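Side-chain contacts in putative endo-1,4-beta-xylanase (Bacteroides thetaiotaomicron VPI-5482, PDB 5MSX), which probably hydrolyses O-glycosidic bonds, as a calcium-binding member of glycoside hydrolase family 43 linked to the breakdown of arabinan and complex plant pectin: residues S38-N43 and Y47-T52; Y105-I110 and A175-D180; A155-D160 and A165-G170; F264-T269 and G312-V317. All coordinates share one frame; numbering follows the deposited sequence.

Contact 1: residues S38-N43 and Y47-T52; sequences SIQEIN and YCYATT. With EDO (1,2-ethanediol), chain G; EDO (1,2-ethanediol), chain V.
S38 and Q40 pair with Y49 and Y47 along an antiparallel beta hairpin, with the strand axes 4.7 Å apart and running at 168°; the hairpin belongs to the five-bladed propeller expected of a family 43 glycoside hydrolase. Both are hydrogen-bonded pairs, the shortest links being S38 N to Y49 O and Y47 N to Q40 O, each 2.8 Å. Between them I39 and C48 form a non-hydrogen-bonded pair whose side chains take the other face, and there I39 CG1 packs on C48 SG at 3.7 Å. On the face of S38 and Q40 two tyrosines dominate. I42 lies across the Y47 ring at about a right angle, CD1 over one face at 4.2 Å from the ring centroid, and I42 CB comes to 3.6 Å from Y47 CE1. An alanine at I42 would take away CD1, which is likely to uncover that face of the Y47 ring and leave a gap toward Y104. The phenol oxygens reach beyond the hairpin, Y47 OH to E123 and Y49 OH to P122, while S38 OG bonds to P94 O close to a bound calcium ion. Q40 sets CG between its backbone N and carbonyl carbon (chi1 62°) and then runs extended, which brings its amide to the edge of the Y49 ring. There OE1, which also accepts from A97 N, sits 3.4 Å from Y49 CE2.

Contact 2: residues Y105-I110 and A175-D180; sequences YIYPTI and AKLNED
Y107 and L177 reach for each other from opposite directions, between the end of strand 103-106 and that of strand 173-177, which lie in different sheets of the propeller. Their meeting is modest: the tip of the L177 branch, CD2, stands 3.9 Å from Y107 OH and 4.3 Å from Y107 CZ, approaching the ring obliquely. L177 puts CG anti to the backbone N (chi1 -162°) and CD2 anti to CA, which carries CD2 out toward the phenol. Y107 answers with CG beside its own backbone N (chi1 -53°), and the phenol points straight across, its hydroxyl hydrogen-bonded to M181 O just past the second segment. Two residues earlier Y105 turns its ring out with nearly the same first torsion. Its partner is the main chain of D180, whose side chain leaves the backbone away from 105-110 and whose carboxylate is held by T183 OG1 and I182 N. Y105 OH is 3.8 Å from D180 O, too far for a direct bond, and a water fills the step, 2.8 Å from Y105 OH and donating to D180 O over a short 2.5 Å. N101 ND2 binds both Y105 OH and E179 O, a second bridge between the same two parts of the chain. The chemistry thus implies a join made by phenol hydroxyls: Y107 OH bonds to the M181 carbonyl, while Y105 OH is shared by N101 ND2 and the water, and L177 CD2 adds a light apolar touch at the phenol end of Y107.

Contact 3: residues A155-D160 and A165-G170; sequences AEIFVD and AYVFWG. With EDO (1,2-ethanediol), chain X.
I157 CD1 rests on V167 CG2 at 3.7 Å, crossing it obliquely, in the middle of an antiparallel beta hairpin that supplies two adjacent strands of one propeller blade. On the same face, V159 and A165 face each other more loosely toward the turn. The opposite face, shared with E156, is mostly aromatic. F158 and Y166 lie side by side and point the same way, F158 CD2 3.9 Å from Y166 CD1, which sits at the edge of the F158 ring. CG of F158 is anti to the backbone N (chi1 178°), which lays its ring beside that of Y166; F158 CB, set by the backbone, is 4.0 Å from F168 CE1. F204 of strand 203-207, in another sheet, stacks on F168 and meets F158 edge-to-face. A serine at F158 would probably leave F204 without one of its ring neighbours and open a gap beside Y166. The backbones, inclined at 159°, are tied by four hydrogen bonds, the straightest from F168 N to E156 O at 2.7 Å; that carbonyl oxygen also lies in the plane of the F168 ring, at its edge. Farther out the contact turns polar. E156 bends at chi2 and accepts from F204 N at OE2, its side chain about 5 Å from a bound calcium ion. D160 forms a salt bridge to K206 and bonds to Y211. A water links the two strands here, donating to D160 OD2 at 2.6 Å and standing 2.7 Å from Y166 OH.

Contact 4: residues F264-T269 and G312-V317; sequences FHPEGT and GALKKV. With EDO (1,2-ethanediol), chain V; EDO (1,2-ethanediol), chain B.
L314 CD1 carries the apolar part of this contact, meeting F264 and P266 at once. It comes to the edge of the F264 ring, near the ring plane, 4.1 Å from F264 CE2, and stands 4.3 Å from P266 CG. Leucine and phenylalanine approach from opposite directions: L314 stretches CD1 away from its backbone (chi2 -171°), and F264 sets CG between its backbone N and carbonyl carbon (chi1 73°), which sends the ring toward the leucine. No bond joins the two loops directly, but E41 takes E267 N on OE1 and a salt bridge from K315 NZ on OE2. P266 opens a type II beta turn that ends at T269, and its carbonyl oxygen is gripped twice there, by T269 N at 3.1 Å and T269 OG1 at 2.7 Å. Of two small diols, probably from the crystallisation liquor, one accepts from H265 N on its O1 at 3.1 Å and donates from O2 to H265 O. The other spans the two loops, its O1 donating to L314 O at 3.0 Å and resting 3.4 Å from P266 CG. Apart from F264, which ends strand 261-264, both segments are loop. The first leads on to strand 272-278, whose Y273 touches F264, P266 and L314 alike. Around it F73 packs on F264 and L314, I39 on F264, and F46 of strand 45-52 on L314.

Overall arrangement
Contacts 2 and 3 are the closest pair, centres 7 Å apart: strands 165-169 and 173-177 are neighbours in one sheet, L177 N lies 2.8 Å from A165 O, and Y107 CD1 packs 3.4 Å from I157 CG1. Contact 1 meets contact 2 through Y49 CD1 and I106 CD1, 3.6 Å apart. It meets contact 4 through the salt bridge from K315 NZ to E41 OE2, 2.6 Å, and the two share an ethanediol. Contacts 1 and 3 both come near a bound calcium ion, about 4 Å from the S38 side chain and about 5 Å from that of E156. Predicted catalytic residues are near: the proton acceptor D36 about 7 Å from S38, and the pKa-modulating D154 about 6 Å from W169, side chain to side chain. Contact 4 lies away from them.

Contact 1: residues S38-N43 and Y47-T52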
# COMPACT_ATOMS: atom_id res chain seq x y z
N SER C 38 -19.37 -14.73 2.60
CA SER C 38 -18.31 -14.06 3.32
C SER C 38 -18.98 -12.94 4.04
O SER C 38 -19.49 -12.03 3.41
CB SER C 38 -17.26 -13.51 2.35
OG SER C 38 -16.54 -14.57 1.76
N ILE C 39 -19.05 -13.06 5.36
CA ILE C 39 -19.79 -12.13 6.18
C ILE C 39 -18.81 -11.44 7.13
O ILE C 39 -17.89 -12.06 7.67
CB ILE C 39 -20.89 -12.85 6.94
CG1 ILE C 39 -21.94 -13.44 5.95
CG2 ILE C 39 -21.55 -11.91 7.95
CD1 ILE C 39 -22.75 -14.58 6.55
N GLN C 40 -19.00 -10.13 7.31
CA GLN C 40 -18.05 -9.33 8.09
C GLN C 40 -18.70 -8.05 8.57
O GLN C 40 -19.64 -7.57 7.96
CB GLN C 40 -16.78 -9.02 7.24
CG GLN C 40 -17.08 -8.21 6.00
CD GLN C 40 -15.92 -8.05 5.05
OE1 GLN C 40 -16.05 -8.35 3.86
NE2 GLN C 40 -14.77 -7.55 5.54
N GLU C 41 -18.22 -7.52 9.69
CA GLU C 41 -18.60 -6.20 10.11
C GLU C 41 -17.56 -5.21 9.61
O GLU C 41 -16.37 -5.44 9.80
CB GLU C 41 -18.67 -6.12 11.62
CG GLU C 41 -19.09 -4.76 12.16
CD GLU C 41 -19.28 -4.75 13.67
OE1 GLU C 41 -18.95 -5.76 14.33
OE2 GLU C 41 -19.78 -3.74 14.21
N ILE C 42 -18.01 -4.14 8.95
CA ILE C 42 -17.15 -3.08 8.48
C ILE C 42 -17.75 -1.75 8.91
O ILE C 42 -18.86 -1.42 8.49
CB ILE C 42 -17.01 -3.04 6.95
CG1 ILE C 42 -16.58 -4.40 6.39
CG2 ILE C 42 -15.99 -1.97 6.51
CD1 ILE C 42 -16.56 -4.43 4.87
N ASN C 43 -17.03 -1.00 9.74
CA ASN C 43 -17.48 0.31 10.21
C ASN C 43 -18.88 0.29 10.83
O ASN C 43 -19.75 1.07 10.47
CB ASN C 43 -17.44 1.33 9.07
CG ASN C 43 -16.06 1.46 8.45
OD1 ASN C 43 -15.02 1.27 9.12
ND2 ASN C 43 -16.04 1.81 7.20
N TYR C 47 -21.87 -6.89 6.41
CA TYR C 47 -21.88 -7.09 4.98
C TYR C 47 -21.84 -8.59 4.70
O TYR C 47 -21.14 -9.34 5.42
CB TYR C 47 -20.65 -6.46 4.36
CG TYR C 47 -20.64 -4.96 4.39
CD1 TYR C 47 -20.37 -4.26 5.57
CD2 TYR C 47 -20.92 -4.22 3.24
CE1 TYR C 47 -20.37 -2.88 5.60
CE2 TYR C 47 -20.90 -2.84 3.25
CZ TYR C 47 -20.65 -2.18 4.43
OH TYR C 47 -20.66 -0.83 4.41
N CYS C 48 -22.60 -9.02 3.67
CA CYS C 48 -22.59 -10.38 3.17
C CYS C 48 -22.36 -10.38 1.66
O CYS C 48 -23.23 -9.99 0.88
CB CYS C 48 -23.88 -11.11 3.54
SG CYS C 48 -23.97 -12.84 2.94
N TYR C 49 -21.15 -10.81 1.28
CA TYR C 49 -20.79 -11.06 -0.09
C TYR C 49 -20.91 -12.57 -0.34
O TYR C 49 -20.28 -13.37 0.36
CB TYR C 49 -19.33 -10.66 -0.30
CG TYR C 49 -19.00 -9.19 -0.03
CD1 TYR C 49 -19.18 -8.22 -1.04
CD2 TYR C 49 -18.46 -8.78 1.18
CE1 TYR C 49 -18.84 -6.89 -0.82
CE2 TYR C 49 -18.13 -7.45 1.39
CZ TYR C 49 -18.30 -6.51 0.39
OH TYR C 49 -17.97 -5.19 0.62
N ALA C 50 -21.64 -12.96 -1.36
CA ALA C 50 -21.92 -14.38 -1.58
C ALA C 50 -22.12 -14.67 -3.05
O ALA C 50 -22.22 -13.75 -3.87
CB ALA C 50 -23.16 -14.79 -0.77
N THR C 51 -22.10 -15.96 -3.39
CA THR C 51 -22.61 -16.44 -4.66
C THR C 51 -24.15 -16.31 -4.63
O THR C 51 -24.80 -16.80 -3.68
CB THR C 51 -22.26 -17.91 -4.88
OG1 THR C 51 -20.86 -18.12 -4.73
CG2 THR C 51 -22.76 -18.43 -6.26
N THR C 52 -24.74 -15.70 -5.66
CA THR C 52 -26.17 -15.68 -5.78
C THR C 52 -26.62 -16.92 -6.60
O THR C 52 -26.16 -17.15 -7.71
CB THR C 52 -26.66 -14.34 -6.37
OG1 THR C 52 -26.29 -13.25 -5.49
CG2 THR C 52 -28.19 -14.39 -6.56
C1 EDO G . -11.41 -0.32 7.89
O1 EDO G . -12.66 -0.79 7.41
C2 EDO G . -11.76 0.73 8.92
O2 EDO G . -12.66 1.70 8.35
C1 EDO V . -14.30 -10.66 10.43
O1 EDO V . -14.50 -11.38 11.67
C2 EDO V . -14.85 -9.25 10.52
O2 EDO V . -16.09 -9.21 11.24

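Contact 2: residues Y105-I110 and A175-D180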
# COMPACT_ATOMS: atom_id res chain seq x y z
N TYR C 105 -10.09 -4.43 -1.03
CA TYR C 105 -9.82 -5.44 -2.04
C TYR C 105 -10.77 -6.66 -1.85
O TYR C 105 -11.10 -7.02 -0.73
CB TYR C 105 -8.38 -5.91 -1.95
CG TYR C 105 -7.34 -4.85 -2.22
CD1 TYR C 105 -6.92 -3.97 -1.20
CD2 TYR C 105 -6.76 -4.73 -3.48
CE1 TYR C 105 -5.96 -2.99 -1.44
CE2 TYR C 105 -5.80 -3.74 -3.74
CZ TYR C 105 -5.41 -2.89 -2.72
OH TYR C 105 -4.47 -1.94 -2.98
N ILE C 106 -11.18 -7.27 -2.96
CA ILE C 106 -12.00 -8.46 -2.92
C ILE C 106 -11.51 -9.40 -4.01
O ILE C 106 -10.98 -8.95 -5.03
CB ILE C 106 -13.50 -8.09 -3.02
CG1 ILE C 106 -14.37 -9.22 -2.46
CG2 ILE C 106 -13.87 -7.67 -4.44
CD1 ILE C 106 -15.76 -8.75 -2.08
N TYR C 107 -11.62 -10.70 -3.77
CA TYR C 107 -11.02 -11.71 -4.63
C TYR C 107 -12.05 -12.80 -5.05
O TYR C 107 -12.03 -13.93 -4.54
CB TYR C 107 -9.81 -12.31 -3.95
CG TYR C 107 -8.80 -11.28 -3.48
CD1 TYR C 107 -9.00 -10.57 -2.31
CD2 TYR C 107 -7.64 -11.02 -4.21
CE1 TYR C 107 -8.09 -9.63 -1.86
CE2 TYR C 107 -6.70 -10.08 -3.76
CZ TYR C 107 -6.94 -9.39 -2.58
OH TYR C 107 -6.08 -8.45 -2.09
N PRO C 108 -12.95 -12.46 -5.99
CA PRO C 108 -13.98 -13.42 -6.41
C PRO C 108 -13.52 -14.37 -7.50
O PRO C 108 -12.42 -14.22 -8.06
CB PRO C 108 -15.11 -12.51 -6.86
CG PRO C 108 -14.41 -11.32 -7.41
CD PRO C 108 -13.22 -11.11 -6.51
N THR C 109 -14.33 -15.40 -7.75
CA THR C 109 -14.05 -16.37 -8.80
C THR C 109 -15.00 -16.09 -9.96
O THR C 109 -16.20 -16.30 -9.85
CB THR C 109 -14.16 -17.78 -8.27
OG1 THR C 109 -13.18 -17.94 -7.24
CG2 THR C 109 -13.91 -18.84 -9.35
N ILE C 110 -14.45 -15.56 -11.05
CA ILE C 110 -15.26 -15.02 -12.15
C ILE C 110 -15.03 -15.88 -13.38
O ILE C 110 -13.89 -16.08 -13.81
CB ILE C 110 -14.99 -13.52 -12.39
CG1 ILE C 110 -15.10 -12.75 -11.06
CG2 ILE C 110 -15.99 -12.94 -13.40
CD1 ILE C 110 -15.10 -11.22 -11.15
N ALA C 175 -0.23 -19.17 -0.34
CA ALA C 175 0.96 -18.41 -0.72
C ALA C 175 0.91 -17.03 -0.08
O ALA C 175 -0.19 -16.50 0.16
CB ALA C 175 1.01 -18.27 -2.23
N LYS C 176 2.07 -16.42 0.16
CA LYS C 176 2.12 -15.01 0.57
C LYS C 176 1.57 -14.11 -0.53
O LYS C 176 1.61 -14.45 -1.71
CB LYS C 176 3.53 -14.57 0.94
CG LYS C 176 4.04 -15.24 2.20
CD LYS C 176 5.41 -14.72 2.60
CE LYS C 176 5.79 -15.28 3.94
NZ LYS C 176 7.22 -15.04 4.20
N LEU C 177 1.07 -12.96 -0.11
CA LEU C 177 0.56 -11.93 -0.99
C LEU C 177 1.41 -10.68 -0.73
O LEU C 177 1.70 -10.33 0.42
CB LEU C 177 -0.90 -11.68 -0.64
CG LEU C 177 -1.85 -10.97 -1.58
CD1 LEU C 177 -1.93 -11.67 -2.95
CD2 LEU C 177 -3.24 -10.88 -0.93
N ASN C 178 1.81 -10.01 -1.80
CA ASN C 178 2.61 -8.76 -1.67
C ASN C 178 1.80 -7.60 -1.12
O ASN C 178 0.57 -7.64 -1.12
CB ASN C 178 3.23 -8.38 -3.03
CG ASN C 178 4.17 -9.45 -3.56
OD1 ASN C 178 4.46 -9.50 -4.75
ND2 ASN C 178 4.64 -10.30 -2.69
N GLU C 179 2.50 -6.53 -0.71
CA GLU C 179 1.85 -5.33 -0.14
C GLU C 179 0.93 -4.61 -1.09
O GLU C 179 -0.01 -3.96 -0.65
CB GLU C 179 2.87 -4.30 0.39
CG GLU C 179 3.91 -4.85 1.35
CD GLU C 179 5.20 -5.21 0.63
OE1 GLU C 179 5.22 -6.25 -0.07
OE2 GLU C 179 6.18 -4.43 0.76
N ASP C 180 1.20 -4.72 -2.38
CA ASP C 180 0.23 -4.26 -3.39
C ASP C 180 -1.12 -5.07 -3.37
O ASP C 180 -2.07 -4.68 -4.03
CB ASP C 180 0.85 -4.24 -4.81
CG ASP C 180 1.22 -5.64 -5.34
OD1 ASP C 180 0.86 -6.66 -4.73
OD2 ASP C 180 1.91 -5.72 -6.37
O HOH W 1 -2.68 -2.43 -5.02

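Contact 3: residues A155-D160 and A165-G170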
# COMPACT_ATOMS: atom_id res chain seq x y z
N ALA C 155 -11.03 -17.95 -3.13
CA ALA C 155 -9.96 -17.23 -2.41
C ALA C 155 -10.40 -16.81 -1.01
O ALA C 155 -11.54 -16.42 -0.80
CB ALA C 155 -9.51 -16.00 -3.16
N GLU C 156 -9.45 -16.89 -0.09
CA GLU C 156 -9.60 -16.44 1.30
C GLU C 156 -8.32 -15.68 1.68
O GLU C 156 -7.20 -16.20 1.49
CB GLU C 156 -9.80 -17.69 2.18
CG GLU C 156 -9.72 -17.52 3.68
CD GLU C 156 -10.98 -16.91 4.29
OE1 GLU C 156 -11.79 -16.33 3.51
OE2 GLU C 156 -11.13 -17.00 5.56
N ILE C 157 -8.47 -14.46 2.20
CA ILE C 157 -7.33 -13.58 2.52
C ILE C 157 -7.09 -13.50 4.03
O ILE C 157 -8.04 -13.42 4.81
CB ILE C 157 -7.56 -12.18 1.94
CG1 ILE C 157 -7.90 -12.27 0.44
CG2 ILE C 157 -6.35 -11.26 2.12
CD1 ILE C 157 -6.78 -12.74 -0.48
N PHE C 158 -5.83 -13.56 4.44
CA PHE C 158 -5.45 -13.30 5.83
C PHE C 158 -4.31 -12.26 5.91
O PHE C 158 -3.32 -12.37 5.19
CB PHE C 158 -5.01 -14.58 6.50
CG PHE C 158 -4.55 -14.38 7.92
CD1 PHE C 158 -5.47 -14.03 8.92
CD2 PHE C 158 -3.20 -14.52 8.27
CE1 PHE C 158 -5.05 -13.85 10.24
CE2 PHE C 158 -2.77 -14.33 9.59
CZ PHE C 158 -3.70 -13.99 10.57
N VAL C 159 -4.44 -11.27 6.80
CA VAL C 159 -3.30 -10.32 7.07
C VAL C 159 -2.85 -10.53 8.52
O VAL C 159 -3.64 -10.35 9.43
CB VAL C 159 -3.70 -8.85 6.84
CG1 VAL C 159 -2.48 -7.93 6.99
CG2 VAL C 159 -4.33 -8.67 5.47
N ASP C 160 -1.60 -10.91 8.72
CA ASP C 160 -1.13 -11.24 10.07
C ASP C 160 -0.78 -9.93 10.82
O ASP C 160 -0.78 -8.83 10.23
CB ASP C 160 0.06 -12.23 9.99
CG ASP C 160 0.18 -13.13 11.21
OD1 ASP C 160 -0.52 -12.94 12.23
OD2 ASP C 160 1.00 -14.09 11.13
N ALA C 165 0.52 -10.42 4.39
CA ALA C 165 -0.72 -10.92 3.81
C ALA C 165 -0.51 -12.29 3.15
O ALA C 165 0.58 -12.59 2.67
CB ALA C 165 -1.29 -9.91 2.83
N TYR C 166 -1.58 -13.10 3.15
CA TYR C 166 -1.61 -14.46 2.60
C TYR C 166 -2.91 -14.67 1.84
O TYR C 166 -3.97 -14.16 2.22
CB TYR C 166 -1.54 -15.53 3.70
CG TYR C 166 -0.32 -15.49 4.57
CD1 TYR C 166 -0.27 -14.66 5.68
CD2 TYR C 166 0.78 -16.28 4.31
CE1 TYR C 166 0.87 -14.59 6.48
CE2 TYR C 166 1.91 -16.25 5.10
CZ TYR C 166 1.96 -15.40 6.18
OH TYR C 166 3.07 -15.39 6.97
N VAL C 167 -2.83 -15.45 0.77
CA VAL C 167 -4.00 -15.88 0.03
C VAL C 167 -4.10 -17.41 0.15
O VAL C 167 -3.13 -18.11 -0.08
CB VAL C 167 -4.02 -15.37 -1.44
CG1 VAL C 167 -2.79 -15.80 -2.25
CG2 VAL C 167 -5.33 -15.79 -2.10
N PHE C 168 -5.25 -17.88 0.61
CA PHE C 168 -5.61 -19.29 0.68
C PHE C 168 -6.63 -19.60 -0.42
O PHE C 168 -7.52 -18.82 -0.65
CB PHE C 168 -6.28 -19.58 2.03
CG PHE C 168 -5.37 -19.50 3.21
CD1 PHE C 168 -5.17 -18.29 3.86
CD2 PHE C 168 -4.71 -20.63 3.67
CE1 PHE C 168 -4.32 -18.21 4.95
CE2 PHE C 168 -3.85 -20.56 4.78
CZ PHE C 168 -3.67 -19.35 5.42
N TRP C 169 -6.50 -20.73 -1.09
CA TRP C 169 -7.51 -21.08 -2.09
C TRP C 169 -7.78 -22.58 -2.12
O TRP C 169 -7.25 -23.29 -1.30
CB TRP C 169 -7.23 -20.44 -3.48
CG TRP C 169 -6.05 -20.93 -4.27
CD1 TRP C 169 -6.08 -21.83 -5.34
CD2 TRP C 169 -4.68 -20.50 -4.15
NE1 TRP C 169 -4.81 -21.99 -5.85
CE2 TRP C 169 -3.93 -21.19 -5.15
CE3 TRP C 169 -4.01 -19.65 -3.27
CZ2 TRP C 169 -2.54 -21.04 -5.29
CZ3 TRP C 169 -2.62 -19.49 -3.41
CH2 TRP C 169 -1.90 -20.18 -4.43
N GLY C 170 -8.66 -23.03 -3.00
CA GLY C 170 -9.10 -24.43 -2.98
C GLY C 170 -7.98 -25.41 -3.21
O GLY C 170 -6.88 -25.05 -3.70
C1 EDO X . -5.17 -11.28 13.25
O1 EDO X . -6.51 -11.78 13.18
C2 EDO X . -5.10 -10.04 12.37
O2 EDO X . -3.74 -9.62 12.21
O HOH W 2 2.84 -14.12 9.30

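Contact 4: residues F264-T269 and G312-V317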
# COMPACT_ATOMS: atom_id res chain seq x y z
N PHE C 264 -16.75 -15.45 11.34
CA PHE C 264 -16.62 -14.05 11.68
C PHE C 264 -16.92 -13.80 13.17
O PHE C 264 -17.55 -14.62 13.84
CB PHE C 264 -17.53 -13.17 10.78
CG PHE C 264 -18.98 -13.28 11.11
CD1 PHE C 264 -19.74 -14.29 10.58
CD2 PHE C 264 -19.57 -12.37 11.99
CE1 PHE C 264 -21.10 -14.41 10.90
CE2 PHE C 264 -20.92 -12.47 12.33
CZ PHE C 264 -21.68 -13.49 11.79
N HIS C 265 -16.45 -12.66 13.66
CA HIS C 265 -16.79 -12.16 14.96
C HIS C 265 -17.04 -10.66 14.84
O HIS C 265 -16.28 -9.99 14.18
CB HIS C 265 -15.68 -12.49 15.99
CG HIS C 265 -14.40 -11.75 15.78
ND1 HIS C 265 -14.10 -10.57 16.44
CD2 HIS C 265 -13.28 -12.07 15.09
CE1 HIS C 265 -12.89 -10.17 16.11
NE2 HIS C 265 -12.37 -11.06 15.30
N PRO C 266 -18.12 -10.16 15.46
CA PRO C 266 -18.33 -8.70 15.50
C PRO C 266 -17.13 -8.00 16.15
O PRO C 266 -16.59 -8.50 17.13
CB PRO C 266 -19.57 -8.54 16.38
CG PRO C 266 -20.30 -9.83 16.22
CD PRO C 266 -19.26 -10.89 16.03
N GLU C 267 -16.71 -6.88 15.58
CA GLU C 267 -15.55 -6.13 16.06
C GLU C 267 -15.61 -5.87 17.58
O GLU C 267 -16.66 -5.59 18.13
CB GLU C 267 -15.41 -4.81 15.27
CG GLU C 267 -14.16 -3.97 15.56
CD GLU C 267 -12.83 -4.62 15.20
OE1 GLU C 267 -12.75 -5.85 14.94
OE2 GLU C 267 -11.82 -3.89 15.20
N GLY C 268 -14.47 -5.99 18.25
CA GLY C 268 -14.41 -5.80 19.70
C GLY C 268 -15.09 -6.87 20.55
O GLY C 268 -15.33 -6.60 21.72
N THR C 269 -15.41 -8.06 20.00
CA THR C 269 -15.98 -9.17 20.80
C THR C 269 -15.17 -10.45 20.63
O THR C 269 -14.37 -10.57 19.70
CB THR C 269 -17.44 -9.49 20.42
OG1 THR C 269 -17.50 -10.14 19.13
CG2 THR C 269 -18.30 -8.22 20.41
N GLY C 312 -30.35 -14.41 15.81
CA GLY C 312 -31.03 -13.15 16.19
C GLY C 312 -30.18 -11.94 15.90
O GLY C 312 -29.28 -11.98 15.02
N ALA C 313 -30.45 -10.87 16.63
CA ALA C 313 -29.76 -9.61 16.44
C ALA C 313 -28.41 -9.61 17.15
O ALA C 313 -28.32 -9.99 18.31
CB ALA C 313 -30.63 -8.43 16.94
N LEU C 314 -27.37 -9.16 16.45
CA LEU C 314 -26.03 -9.05 17.01
C LEU C 314 -25.68 -7.61 17.35
O LEU C 314 -24.57 -7.34 17.81
CB LEU C 314 -25.01 -9.63 16.02
CG LEU C 314 -25.21 -11.11 15.66
CD1 LEU C 314 -24.02 -11.62 14.86
CD2 LEU C 314 -25.42 -11.95 16.92
N LYS C 315 -26.61 -6.69 17.14
CA LYS C 315 -26.48 -5.30 17.57
C LYS C 315 -27.87 -4.75 17.91
O LYS C 315 -28.83 -5.03 17.18
CB LYS C 315 -25.91 -4.45 16.46
CG LYS C 315 -24.42 -4.54 16.26
CD LYS C 315 -24.05 -3.70 15.04
CE LYS C 315 -22.58 -3.78 14.69
NZ LYS C 315 -21.75 -3.26 15.80
N LYS C 316 -27.96 -3.98 18.99
CA LYS C 316 -29.18 -3.26 19.35
C LYS C 316 -29.28 -2.02 18.48
O LYS C 316 -28.45 -1.14 18.62
CB LYS C 316 -29.12 -2.83 20.82
N VAL C 317 -30.24 -1.98 17.56
CA VAL C 317 -30.58 -0.74 16.81
C VAL C 317 -32.08 -0.48 16.88
O VAL C 317 -32.88 -1.39 17.11
CB VAL C 317 -30.13 -0.74 15.32
CG1 VAL C 317 -28.65 -1.05 15.21
CG2 VAL C 317 -30.95 -1.70 14.48
C1 EDO V . -14.30 -10.66 10.43
O1 EDO V . -14.50 -11.38 11.67
C2 EDO V . -14.85 -9.25 10.52
O2 EDO V . -16.09 -9.21 11.24
C1 EDO B . -23.02 -9.16 20.05
O1 EDO B . -22.23 -8.97 18.85
C2 EDO B . -23.28 -10.65 20.25
O2 EDO B . -22.20 -11.41 19.67